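Local structure of sphingomyelinase C (Streptomyces griseocarneus, 7CNE) at residues 35-40 and 61-66; 76-81 and 131-136; 149-154 and 168-173; 173-178 and 210-215. The protein belongs to the endonuclease/exonuclease/phosphatase family and is built on the DNase I-like fold, with two beta-sheets packed together and helices covering their outer faces. All coordinates share one frame; numbering follows the deposited sequence.

Contact 1: 35-40 and 61-66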
loop_
_atom_site.group_PDB
_atom_site.type_symbol
_atom_site.label_atom_id
_atom_site.label_comp_id
_atom_site.label_asym_id
_atom_site.label_seq_id
_atom_site.Cartn_x
_atom_site.Cartn_y
_atom_site.Cartn_z
ATOM N N ARG A 35 7.530 15.238 -2.892
ATOM C CA ARG A 35 6.821 16.495 -3.113
ATOM C C ARG A 35 5.896 16.384 -4.319
ATOM O O ARG A 35 4.730 16.789 -4.259
ATOM C CB ARG A 35 7.834 17.634 -3.292
ATOM C CG ARG A 35 7.219 19.035 -3.410
ATOM C CD ARG A 35 8.301 20.130 -3.387
ATOM N NE ARG A 35 8.846 20.392 -2.050
ATOM C CZ ARG A 35 8.413 21.344 -1.219
ATOM N NH1 ARG A 35 7.408 22.140 -1.568
ATOM N NH2 ARG A 35 8.988 21.502 -0.028
ATOM N N GLU A 36 6.382 15.786 -5.404
ATOM C CA GLU A 36 5.575 15.661 -6.614
ATOM C C GLU A 36 4.397 14.698 -6.449
ATOM O O GLU A 36 3.346 14.894 -7.076
ATOM C CB GLU A 36 6.476 15.231 -7.765
ATOM C CG GLU A 36 7.396 16.359 -8.197
ATOM C CD GLU A 36 6.619 17.630 -8.491
ATOM O OE1 GLU A 36 6.674 18.593 -7.685
ATOM O OE2 GLU A 36 5.922 17.645 -9.519
ATOM N N ILE A 37 4.542 13.660 -5.621
ATOM C CA ILE A 37 3.430 12.736 -5.392
ATOM C C ILE A 37 2.257 13.458 -4.736
ATOM O O ILE A 37 1.098 13.261 -5.121
ATOM C CB ILE A 37 3.891 11.526 -4.553
ATOM C CG1 ILE A 37 4.778 10.602 -5.378
ATOM C CG2 ILE A 37 2.690 10.722 -4.069
ATOM C CD1 ILE A 37 5.549 9.564 -4.500
ATOM N N ALA A 38 2.528 14.302 -3.733
ATOM C CA ALA A 38 1.436 15.050 -3.116
ATOM C C ALA A 38 0.734 15.984 -4.099
ATOM O O ALA A 38 -0.427 16.338 -3.870
ATOM C CB ALA A 38 1.938 15.854 -1.916
ATOM N N ALA A 39 1.393 16.391 -5.185
ATOM C CA ALA A 39 0.759 17.290 -6.142
ATOM C C ALA A 39 0.158 16.570 -7.343
ATOM O O ALA A 39 -0.535 17.211 -8.146
ATOM C CB ALA A 39 1.757 18.354 -6.624
ATOM N N ALA A 40 0.376 15.262 -7.475
ATOM C CA ALA A 40 -0.089 14.552 -8.659
ATOM C C ALA A 40 -1.619 14.501 -8.701
ATOM O O ALA A 40 -2.305 14.585 -7.678
ATOM C CB ALA A 40 0.481 13.140 -8.699
ATOM N N ASP A 61 7.735 12.045 6.126
ATOM C CA ASP A 61 7.192 13.116 6.962
ATOM C C ASP A 61 6.748 14.312 6.118
ATOM O O ASP A 61 5.704 14.916 6.387
ATOM C CB ASP A 61 8.231 13.580 7.985
ATOM C CG ASP A 61 8.436 12.596 9.121
ATOM O OD1 ASP A 61 7.740 11.551 9.187
ATOM O OD2 ASP A 61 9.314 12.890 9.959
ATOM N N GLY A 62 7.542 14.683 5.110
ATOM C CA GLY A 62 7.172 15.813 4.265
ATOM C C GLY A 62 5.917 15.556 3.448
ATOM O O GLY A 62 5.079 16.450 3.278
ATOM N N LEU A 63 5.775 14.337 2.921
ATOM C CA LEU A 63 4.569 13.976 2.179
ATOM C C LEU A 63 3.339 14.024 3.081
ATOM O O LEU A 63 2.284 14.549 2.691
ATOM C CB LEU A 63 4.738 12.579 1.559
ATOM C CG LEU A 63 3.759 12.077 0.478
ATOM C CD1 LEU A 63 4.308 10.817 -0.195
ATOM C CD2 LEU A 63 2.398 11.771 1.045
ATOM N N LYS A 64 3.450 13.446 4.278
ATOM C CA LYS A 64 2.341 13.468 5.227
ATOM C C LYS A 64 1.960 14.899 5.587
ATOM O O LYS A 64 0.768 15.226 5.682
ATOM C CB LYS A 64 2.710 12.658 6.476
ATOM C CG LYS A 64 2.626 11.128 6.264
ATOM C CD LYS A 64 3.356 10.308 7.341
ATOM C CE LYS A 64 2.827 10.562 8.742
ATOM N NZ LYS A 64 1.345 10.430 8.808
ATOM N N ALA A 65 2.961 15.778 5.761
ATOM C CA ALA A 65 2.674 17.194 5.993
ATOM C C ALA A 65 2.048 17.845 4.764
ATOM O O ALA A 65 1.092 18.620 4.886
ATOM C CB ALA A 65 3.947 17.942 6.395
ATOM N N ALA A 66 2.571 17.550 3.572
ATOM C CA ALA A 66 2.009 18.151 2.365
ATOM C C ALA A 66 0.565 17.722 2.155
ATOM O O ALA A 66 -0.237 18.487 1.602
ATOM C CB ALA A 66 2.859 17.786 1.148
#

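Contact 2: 76-81 and 131-136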
loop_
_atom_site.group_PDB
_atom_site.type_symbol
_atom_site.label_atom_id
_atom_site.label_comp_id
_atom_site.label_asym_id
_atom_site.label_seq_id
_atom_site.Cartn_x
_atom_site.Cartn_y
_atom_site.Cartn_z
ATOM N N PRO A 76 0.830 6.951 11.903
ATOM C CA PRO A 76 2.280 6.873 11.689
ATOM C C PRO A 76 2.602 5.897 10.560
ATOM O O PRO A 76 1.741 5.187 10.028
ATOM C CB PRO A 76 2.826 6.371 13.035
ATOM C CG PRO A 76 1.716 6.613 14.034
ATOM C CD PRO A 76 0.441 6.466 13.240
ATOM N N VAL A 77 3.875 5.875 10.177
ATOM C CA VAL A 77 4.355 4.813 9.304
ATOM C C VAL A 77 4.463 3.532 10.118
ATOM O O VAL A 77 5.071 3.522 11.195
ATOM C CB VAL A 77 5.703 5.192 8.672
ATOM C CG1 VAL A 77 6.211 4.050 7.791
ATOM C CG2 VAL A 77 5.570 6.479 7.861
ATOM N N VAL A 78 3.852 2.453 9.620
ATOM C CA VAL A 78 3.830 1.188 10.347
ATOM C C VAL A 78 5.253 0.739 10.643
ATOM O O VAL A 78 6.120 0.744 9.758
ATOM C CB VAL A 78 3.090 0.115 9.537
ATOM C CG1 VAL A 78 3.426 -1.287 10.067
ATOM C CG2 VAL A 78 1.583 0.360 9.549
ATOM N N GLY A 79 5.501 0.362 11.893
ATOM C CA GLY A 79 6.745 -0.269 12.271
ATOM C C GLY A 79 7.861 0.661 12.700
ATOM O O GLY A 79 8.942 0.166 13.029
ATOM N N ARG A 80 7.648 1.986 12.684
ATOM C CA ARG A 80 8.661 2.911 13.197
ATOM C C ARG A 80 8.832 2.768 14.706
ATOM O O ARG A 80 9.958 2.642 15.205
ATOM C CB ARG A 80 8.292 4.354 12.853
ATOM C CG ARG A 80 9.073 4.944 11.712
ATOM C CD ARG A 80 8.926 6.448 11.695
ATOM N NE ARG A 80 8.814 6.942 10.331
ATOM C CZ ARG A 80 8.697 8.224 10.003
ATOM N NH1 ARG A 80 8.683 9.163 10.945
ATOM N NH2 ARG A 80 8.603 8.568 8.728
ATOM N N SER A 81 7.730 2.811 15.449
ATOM C CA SER A 81 7.771 2.668 16.898
ATOM C C SER A 81 6.362 2.357 17.386
ATOM O O SER A 81 5.419 2.263 16.595
ATOM C CB SER A 81 8.322 3.931 17.562
ATOM O OG SER A 81 7.376 4.979 17.493
ATOM N N GLY A 131 4.125 -4.961 7.967
ATOM C CA GLY A 131 2.890 -5.281 8.648
ATOM C C GLY A 131 1.699 -4.564 8.060
ATOM O O GLY A 131 1.709 -4.218 6.874
ATOM N N PHE A 132 0.662 -4.338 8.864
ATOM C CA PHE A 132 -0.499 -3.616 8.374
ATOM C C PHE A 132 -0.990 -2.621 9.416
ATOM O O PHE A 132 -0.741 -2.765 10.619
ATOM C CB PHE A 132 -1.645 -4.564 7.935
ATOM C CG PHE A 132 -2.144 -5.516 9.000
ATOM C CD1 PHE A 132 -1.566 -6.770 9.162
ATOM C CD2 PHE A 132 -3.237 -5.189 9.786
ATOM C CE1 PHE A 132 -2.046 -7.657 10.112
ATOM C CE2 PHE A 132 -3.724 -6.089 10.742
ATOM C CZ PHE A 132 -3.122 -7.321 10.895
ATOM N N ALA A 133 -1.644 -1.577 8.921
ATOM C CA ALA A 133 -2.331 -0.607 9.753
ATOM C C ALA A 133 -3.823 -0.883 9.686
ATOM O O ALA A 133 -4.354 -1.191 8.618
ATOM C CB ALA A 133 -2.049 0.823 9.285
ATOM N N TYR A 134 -4.497 -0.764 10.826
ATOM C CA TYR A 134 -5.946 -0.911 10.913
ATOM C C TYR A 134 -6.526 0.410 11.380
ATOM O O TYR A 134 -6.174 0.884 12.462
ATOM C CB TYR A 134 -6.329 -2.019 11.891
ATOM C CG TYR A 134 -7.804 -2.106 12.208
ATOM C CD1 TYR A 134 -8.713 -2.539 11.246
ATOM C CD2 TYR A 134 -8.285 -1.806 13.481
ATOM C CE1 TYR A 134 -10.055 -2.652 11.528
ATOM C CE2 TYR A 134 -9.644 -1.902 13.771
ATOM C CZ TYR A 134 -10.517 -2.327 12.788
ATOM O OH TYR A 134 -11.861 -2.451 13.059
ATOM N N VAL A 135 -7.413 1.003 10.581
ATOM C CA VAL A 135 -8.047 2.258 10.963
ATOM C C VAL A 135 -9.557 2.103 10.897
ATOM O O VAL A 135 -10.091 1.436 10.005
ATOM C CB VAL A 135 -7.586 3.455 10.100
ATOM C CG1 VAL A 135 -6.097 3.591 10.181
ATOM C CG2 VAL A 135 -8.045 3.323 8.659
ATOM N N VAL A 136 -10.234 2.702 11.873
ATOM C CA VAL A 136 -11.682 2.850 11.877
ATOM C C VAL A 136 -11.962 4.318 11.622
ATOM O O VAL A 136 -11.521 5.176 12.393
ATOM C CB VAL A 136 -12.310 2.406 13.207
ATOM C CG1 VAL A 136 -13.829 2.615 13.157
ATOM C CG2 VAL A 136 -11.974 0.954 13.503
#

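Contact 3: 149-154 and 168-173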
loop_
_atom_site.group_PDB
_atom_site.type_symbol
_atom_site.label_atom_id
_atom_site.label_comp_id
_atom_site.label_asym_id
_atom_site.label_seq_id
_atom_site.Cartn_x
_atom_site.Cartn_y
_atom_site.Cartn_z
ATOM N N THR A 149 -1.684 -2.118 3.799
ATOM C CA THR A 149 -0.550 -3.015 3.973
ATOM C C THR A 149 0.318 -3.041 2.724
ATOM O O THR A 149 0.008 -2.438 1.688
ATOM C CB THR A 149 -1.013 -4.437 4.338
ATOM O OG1 THR A 149 0.099 -5.193 4.838
ATOM C CG2 THR A 149 -1.591 -5.156 3.120
ATOM N N HIS A 150 1.441 -3.731 2.874
ATOM C CA HIS A 150 2.376 -4.051 1.805
ATOM C C HIS A 150 2.807 -5.486 2.090
ATOM O O HIS A 150 3.549 -5.723 3.043
ATOM C CB HIS A 150 3.566 -3.087 1.819
ATOM C CG HIS A 150 4.530 -3.287 0.694
ATOM N ND1 HIS A 150 5.752 -2.646 0.643
ATOM C CD2 HIS A 150 4.451 -4.040 -0.431
ATOM C CE1 HIS A 150 6.391 -3.008 -0.456
ATOM N NE2 HIS A 150 5.621 -3.846 -1.130
ATOM N N ALA A 151 2.314 -6.439 1.310
ATOM C CA ALA A 151 2.518 -7.851 1.604
ATOM C C ALA A 151 3.884 -8.337 1.103
ATOM O O ALA A 151 4.621 -7.627 0.413
ATOM C CB ALA A 151 1.387 -8.692 0.995
ATOM N N GLN A 152 4.218 -9.571 1.483
ATOM C CA GLN A 152 5.535 -10.150 1.223
ATOM C C GLN A 152 5.949 -10.034 -0.246
ATOM O O GLN A 152 5.208 -10.427 -1.148
ATOM C CB GLN A 152 5.524 -11.622 1.645
ATOM C CG GLN A 152 6.751 -12.429 1.195
ATOM C CD GLN A 152 7.979 -12.064 1.985
ATOM O OE1 GLN A 152 7.933 -12.023 3.207
ATOM N NE2 GLN A 152 9.089 -11.783 1.293
ATOM N N SER A 153 7.153 -9.522 -0.481
ATOM C CA SER A 153 7.661 -9.418 -1.840
ATOM C C SER A 153 8.280 -10.743 -2.286
ATOM O O SER A 153 8.619 -11.609 -1.477
ATOM C CB SER A 153 8.698 -8.295 -1.952
ATOM O OG SER A 153 9.852 -8.601 -1.179
ATOM N N THR A 154 8.408 -10.903 -3.602
ATOM C CA THR A 154 9.019 -12.106 -4.169
ATOM C C THR A 154 10.534 -11.899 -4.186
ATOM O O THR A 154 11.143 -11.532 -5.194
ATOM C CB THR A 154 8.433 -12.397 -5.547
ATOM O OG1 THR A 154 7.024 -12.619 -5.399
ATOM C CG2 THR A 154 9.059 -13.653 -6.160
ATOM N N SER A 168 0.347 -15.883 1.754
ATOM C CA SER A 168 -0.883 -16.555 2.158
ATOM C C SER A 168 -1.101 -16.420 3.659
ATOM O O SER A 168 -2.196 -16.069 4.108
ATOM C CB SER A 168 -0.833 -18.029 1.745
ATOM O OG SER A 168 -1.960 -18.739 2.227
ATOM N N ARG A 169 -0.054 -16.676 4.452
ATOM C CA ARG A 169 -0.176 -16.530 5.900
ATOM C C ARG A 169 -0.439 -15.076 6.294
ATOM O O ARG A 169 -1.179 -14.810 7.251
ATOM C CB ARG A 169 1.085 -17.060 6.590
ATOM C CG ARG A 169 1.204 -18.601 6.552
ATOM C CD ARG A 169 2.661 -19.085 6.484
ATOM N NE ARG A 169 2.739 -20.552 6.538
ATOM C CZ ARG A 169 2.505 -21.355 5.498
ATOM N NH1 ARG A 169 2.188 -20.844 4.308
ATOM N NH2 ARG A 169 2.599 -22.676 5.637
ATOM N N GLN A 170 0.159 -14.119 5.577
ATOM C CA GLN A 170 -0.095 -12.711 5.896
ATOM C C GLN A 170 -1.556 -12.345 5.663
ATOM O O GLN A 170 -2.176 -11.667 6.493
ATOM C CB GLN A 170 0.825 -11.804 5.073
ATOM C CG GLN A 170 2.316 -11.922 5.480
ATOM C CD GLN A 170 3.237 -11.051 4.636
ATOM O OE1 GLN A 170 2.813 -10.471 3.628
ATOM N NE2 GLN A 170 4.504 -10.948 5.047
ATOM N N PHE A 171 -2.126 -12.786 4.538
ATOM C CA PHE A 171 -3.538 -12.511 4.281
ATOM C C PHE A 171 -4.424 -13.182 5.328
ATOM O O PHE A 171 -5.419 -12.599 5.779
ATOM C CB PHE A 171 -3.935 -12.982 2.875
ATOM C CG PHE A 171 -3.151 -12.336 1.757
ATOM C CD1 PHE A 171 -2.871 -10.973 1.775
ATOM C CD2 PHE A 171 -2.710 -13.102 0.670
ATOM C CE1 PHE A 171 -2.148 -10.367 0.720
ATOM C CE2 PHE A 171 -1.991 -12.513 -0.383
ATOM C CZ PHE A 171 -1.705 -11.136 -0.350
ATOM N N ARG A 172 -4.079 -14.412 5.736
ATOM C CA ARG A 172 -4.890 -15.073 6.765
ATOM C C ARG A 172 -4.705 -14.425 8.135
ATOM O O ARG A 172 -5.643 -14.410 8.944
ATOM C CB ARG A 172 -4.573 -16.571 6.820
ATOM C CG ARG A 172 -5.094 -17.319 5.593
ATOM C CD ARG A 172 -5.048 -18.842 5.751
ATOM N NE ARG A 172 -5.093 -19.494 4.449
ATOM C CZ ARG A 172 -4.855 -20.783 4.233
ATOM N NH1 ARG A 172 -4.538 -21.595 5.245
ATOM N NH2 ARG A 172 -4.925 -21.254 2.992
ATOM N N GLN A 173 -3.524 -13.872 8.414
ATOM C CA GLN A 173 -3.347 -13.141 9.665
ATOM C C GLN A 173 -4.243 -11.908 9.709
ATOM O O GLN A 173 -4.821 -11.584 10.755
ATOM C CB GLN A 173 -1.879 -12.741 9.852
ATOM C CG GLN A 173 -1.625 -12.068 11.220
ATOM C CD GLN A 173 -0.213 -11.500 11.389
ATOM O OE1 GLN A 173 0.689 -11.778 10.599
ATOM N NE2 GLN A 173 -0.023 -10.707 12.436
HETATM O O HOH W 1 5.719 -8.187 4.061
#

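Contact 4: 173-178 and 210-215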
loop_
_atom_site.group_PDB
_atom_site.type_symbol
_atom_site.label_atom_id
_atom_site.label_comp_id
_atom_site.label_asym_id
_atom_site.label_seq_id
_atom_site.Cartn_x
_atom_site.Cartn_y
_atom_site.Cartn_z
ATOM N N GLN A 173 -3.524 -13.872 8.414
ATOM C CA GLN A 173 -3.347 -13.141 9.665
ATOM C C GLN A 173 -4.243 -11.908 9.709
ATOM O O GLN A 173 -4.821 -11.584 10.755
ATOM C CB GLN A 173 -1.879 -12.741 9.852
ATOM C CG GLN A 173 -1.625 -12.068 11.220
ATOM C CD GLN A 173 -0.213 -11.500 11.389
ATOM O OE1 GLN A 173 0.689 -11.778 10.599
ATOM N NE2 GLN A 173 -0.023 -10.707 12.436
ATOM N N ILE A 174 -4.356 -11.203 8.579
ATOM C CA ILE A 174 -5.253 -10.055 8.482
ATOM C C ILE A 174 -6.694 -10.507 8.676
ATOM O O ILE A 174 -7.459 -9.906 9.441
ATOM C CB ILE A 174 -5.057 -9.346 7.129
ATOM C CG1 ILE A 174 -3.713 -8.614 7.096
ATOM C CG2 ILE A 174 -6.236 -8.381 6.815
ATOM C CD1 ILE A 174 -3.272 -8.241 5.706
ATOM N N ASP A 175 -7.079 -11.584 7.987
ATOM C CA ASP A 175 -8.419 -12.148 8.141
ATOM C C ASP A 175 -8.712 -12.498 9.597
ATOM O O ASP A 175 -9.792 -12.188 10.121
ATOM C CB ASP A 175 -8.563 -13.381 7.240
ATOM C CG ASP A 175 -9.856 -14.150 7.489
ATOM O OD1 ASP A 175 -10.954 -13.558 7.377
ATOM O OD2 ASP A 175 -9.759 -15.355 7.807
ATOM N N ALA A 176 -7.756 -13.138 10.275
ATOM C CA ALA A 176 -7.994 -13.529 11.660
ATOM C C ALA A 176 -8.101 -12.305 12.560
ATOM O O ALA A 176 -8.949 -12.256 13.463
ATOM C CB ALA A 176 -6.885 -14.473 12.133
ATOM N N PHE A 177 -7.266 -11.295 12.308
ATOM C CA PHE A 177 -7.355 -10.038 13.049
ATOM C C PHE A 177 -8.734 -9.400 12.885
ATOM O O PHE A 177 -9.354 -8.964 13.864
ATOM C CB PHE A 177 -6.243 -9.089 12.574
ATOM C CG PHE A 177 -6.331 -7.697 13.159
ATOM C CD1 PHE A 177 -5.648 -7.378 14.318
ATOM C CD2 PHE A 177 -7.090 -6.712 12.541
ATOM C CE1 PHE A 177 -5.727 -6.103 14.868
ATOM C CE2 PHE A 177 -7.183 -5.426 13.085
ATOM C CZ PHE A 177 -6.498 -5.120 14.244
ATOM N N LEU A 178 -9.232 -9.332 11.648
ATOM C CA LEU A 178 -10.507 -8.661 11.419
ATOM C C LEU A 178 -11.660 -9.449 12.029
ATOM O O LEU A 178 -12.608 -8.862 12.560
ATOM C CB LEU A 178 -10.722 -8.459 9.922
ATOM C CG LEU A 178 -9.764 -7.422 9.330
ATOM C CD1 LEU A 178 -9.840 -7.465 7.815
ATOM C CD2 LEU A 178 -10.089 -6.009 9.848
ATOM N N ASP A 210 -7.803 -16.354 0.901
ATOM C CA ASP A 210 -7.035 -16.190 2.136
ATOM C C ASP A 210 -7.463 -14.949 2.913
ATOM O O ASP A 210 -7.577 -14.992 4.144
ATOM C CB ASP A 210 -5.542 -16.126 1.817
ATOM C CG ASP A 210 -4.959 -17.494 1.441
ATOM O OD1 ASP A 210 -5.518 -18.524 1.879
ATOM O OD2 ASP A 210 -3.950 -17.525 0.701
ATOM N N GLY A 211 -7.689 -13.828 2.221
ATOM C CA GLY A 211 -8.165 -12.619 2.870
ATOM C C GLY A 211 -9.657 -12.543 3.083
ATOM O O GLY A 211 -10.135 -11.581 3.698
ATOM N N ASP A 212 -10.403 -13.544 2.604
ATOM C CA ASP A 212 -11.871 -13.526 2.598
ATOM C C ASP A 212 -12.399 -12.252 1.930
ATOM O O ASP A 212 -13.255 -11.537 2.462
ATOM C CB ASP A 212 -12.433 -13.696 4.009
ATOM C CG ASP A 212 -13.895 -14.173 4.006
ATOM O OD1 ASP A 212 -14.398 -14.551 2.926
ATOM O OD2 ASP A 212 -14.537 -14.159 5.083
ATOM N N LEU A 213 -11.889 -11.990 0.727
ATOM C CA LEU A 213 -12.116 -10.746 0.005
ATOM C C LEU A 213 -13.081 -10.965 -1.151
ATOM O O LEU A 213 -12.998 -11.976 -1.850
ATOM C CB LEU A 213 -10.795 -10.195 -0.544
ATOM C CG LEU A 213 -9.666 -10.043 0.477
ATOM C CD1 LEU A 213 -8.333 -9.888 -0.228
ATOM C CD2 LEU A 213 -9.968 -8.851 1.383
ATOM N N ALA A 214 -13.986 -10.007 -1.361
ATOM C CA ALA A 214 -14.795 -9.994 -2.580
ATOM C C ALA A 214 -13.996 -9.375 -3.724
ATOM O O ALA A 214 -13.340 -8.349 -3.527
ATOM C CB ALA A 214 -16.086 -9.212 -2.362
ATOM N N PRO A 215 -13.992 -9.975 -4.911
ATOM C CA PRO A 215 -13.342 -9.313 -6.045
ATOM C C PRO A 215 -14.068 -8.020 -6.361
ATOM O O PRO A 215 -15.260 -7.870 -6.075
ATOM C CB PRO A 215 -13.477 -10.328 -7.188
ATOM C CG PRO A 215 -14.671 -11.141 -6.820
ATOM C CD PRO A 215 -14.659 -11.226 -5.309
HETATM O O HOH W 2 -13.163 -14.932 7.248
#

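Contact 1: 35-40 and 61-66
Ala-38 and Ala-66 meet methyl to methyl, and Ile-37 and Leu-63 add a second apolar touch beside them. These two pairs are the whole of the side-chain contact between 35-40 and 61-66. The alanine pair is the closer one, with Ala-38 CB 3.7 Å from Ala-66 CB. Each CB points toward the other helix. With alanine on both sides here the helices approach closely; the nearest CA pair is Ala-38 and Leu-63, at 6.2 Å. The second pair is looser. Ile-37 CG2 lies 4.2 Å from Leu-63 CD1, and the two branched chains cross at a slant. Leu-63 starts out along the flank of its helix, but its CG is swung away from the backbone N (chi1 -167°), which carries CD1 over to the isoleucine. Ile-37 answers with its short gamma branch; its CD1 end is farther off.

The two helices belong to the layer that covers the seven-stranded sheet of this DNase I-like fold. Helix 30-39 is the crossover of a beta-alpha-beta unit between the parallel neighbours 12-19 and 48-54, and helix 57-66 lies beside it. Ile-37 also rests on Tyr-15 and Thr-17 of strand 12-19, while Leu-63 reaches Phe-43.

No hydrogen bond passes directly from one segment to the other. The polar link is indirect and comes from Arg-70. Its NH1 binds Ala-38 O and its NH2 binds Ala-66 O, so one guanidinium group ties the C-terminal ends of both helices together.

Contact 2: 76-81 and 131-136
This is a buried apolar contact in which one loop residue, Val-78, packs against the backbone and the Ala-133 methyl of strand 131-139. In the DNase I-like sandwich that strand lies inside the six-stranded sheet, between strands 110-117 and 142-150. Val-78 sits on the face carrying Ala-133. The side chain of Phe-132 leaves from the other face, toward helix 162-180.

Val-78 is held in a type II beta turn from Val-77 to Arg-80. It is the first of the two central residues, and Gly-79 with positive phi (90°) is the second. The closing bond is weak, with Arg-80 N 3.3 Å from Val-77 O. Other bonds help to fix the turn: Gln-115 takes Gly-79 N and gives to Ser-81 O, and Asn-129 gives to Gly-79 O. Val-78 itself shares backbone bonds with Gly-100 and Val-102. The loop is therefore pinned from several sides, although no hydrogen bond joins it to 131-136.

The two methyls lie along one face of the strand's first residues. With chi1 at 163°, CG1 points away from the valine's own N and lies over Gly-131, 4.2 Å from Gly-131 C. Gly-131 thus meets it with bare backbone. The other methyl does more of the work. It lies over the face of the Phe-132 to Ala-133 peptide, with Val-78 CG2 3.9 Å from Phe-132 C and 3.8 Å from Ala-133 N. The same methyl makes the one side-chain to side-chain touch of the contact, Val-78 CG2 to Ala-133 CB at 3.7 Å.

Contact 3: 149-154 and 168-173
Gln-170 reaches from helix 162-180 to the loop after strand 142-150 and takes the backbone N-H of Gln-152. Gln-152 N lies 2.7 Å from Gln-170 OE1, a short but bent bond (143° at the hydrogen), with the donor tilted 18° from the carbonyl plane. This is the tight part. Ala-151 CA packs 3.3 Å from Gln-170 OE1, and Ala-151 CB lies 3.9 Å from Phe-171 CE1, meeting the ring obliquely. The segments belong to a beta-alpha-beta unit: strand 142-150, helix 162-180, then the parallel strand 188-192.

Toward 149-154 the NE2 side is looser and linked through a water. Gln-170 NE2 donates to water 1 at 3.2 Å, and the water's bond to His-150 O is weak, at 3.4 Å. Gln-152 crosses the Gln-170 chain at about a right angle. Gln-152 NE2 gives a nearly straight hydrogen bond (2.8 Å) to Ser-153 O, on a lone pair in the carbonyl plane. Its OE1 takes the N-H of Cys-122, which is disulfide-linked to Cys-158.

Gln-170 NE2 also gives a hydrogen bond to Asp-120 O. Acceptor and donor ends of this buried amide are thus both engaged, which fixes which way round it sits.

Contact 4: 173-178 and 210-215
Asp-175 and Asp-212 both swing CG to the far side from the backbone N, with chi1 at 172° and -160°, and this sends their carboxylates to a common water. The contact lies where helix 203-211 ends in a Schellman motif beside helix 162-180. Asp-212, with positive phi, is its C-prime residue. Leu-213 N returns to Leu-208 O, and Asp-212 N to Ala-209 O. The backbones of the two segments pass close here, with Asp-175 CA 5.3 Å from Gly-211 CA.

Asp-175 carries the packing. Its CB rests on the last turn of the other helix, 3.6 Å from Asp-210 O. Further out, Asp-175 OD1 comes to 3.7 Å from Asp-212 CB. The two carboxylates do not bond to each other. Their planes are nearly perpendicular (87°), and Asp-175 OD1 stays 4.3 Å from Asp-212 OD2.

Such a pair of acids would probably repel, but the positive charge of Arg-252 probably eases this. Asp-175 OD1 forms a salt bridge with Arg-252 NH2. Asp-212 OD1 accepts a hydrogen bond from Asn-253 ND2. The contact is only partly buried, and a solvent molecule completes it. Water 2 gives one hydrogen to each acid: its O lies 2.6 Å from Asp-175 OD1 and 2.7 Å from Asp-212 OD2.

In the fold
Contacts 3 and 4 share helix 162-180 and Gln-173; their centres are 11 Å apart. Arg-172 NE of contact 3 makes a 2.8 Å salt bridge to Asp-210 OD1 of contact 4, and Ser-168 OG probably bonds Asp-210 OD2. Contact 2 joins both: Phe-132 and Tyr-134 meet Phe-177 edge to face, and Gly-131 O probably accepts from Thr-149 OG1. Contact 1 lies across the chain's centre from contact 4, about 30 Å between centres, but reaches contact 2 through a salt bridge, Asp-61 OD1 to Arg-80 NH1 at 3.1 Å. Two small molecules, probably from the crystallisation liquor, lie near contact 3: His-150 NE2 hydrogen-bonds a succinic acid, and EPE lies about 6 Å from the Gln-170 side chain.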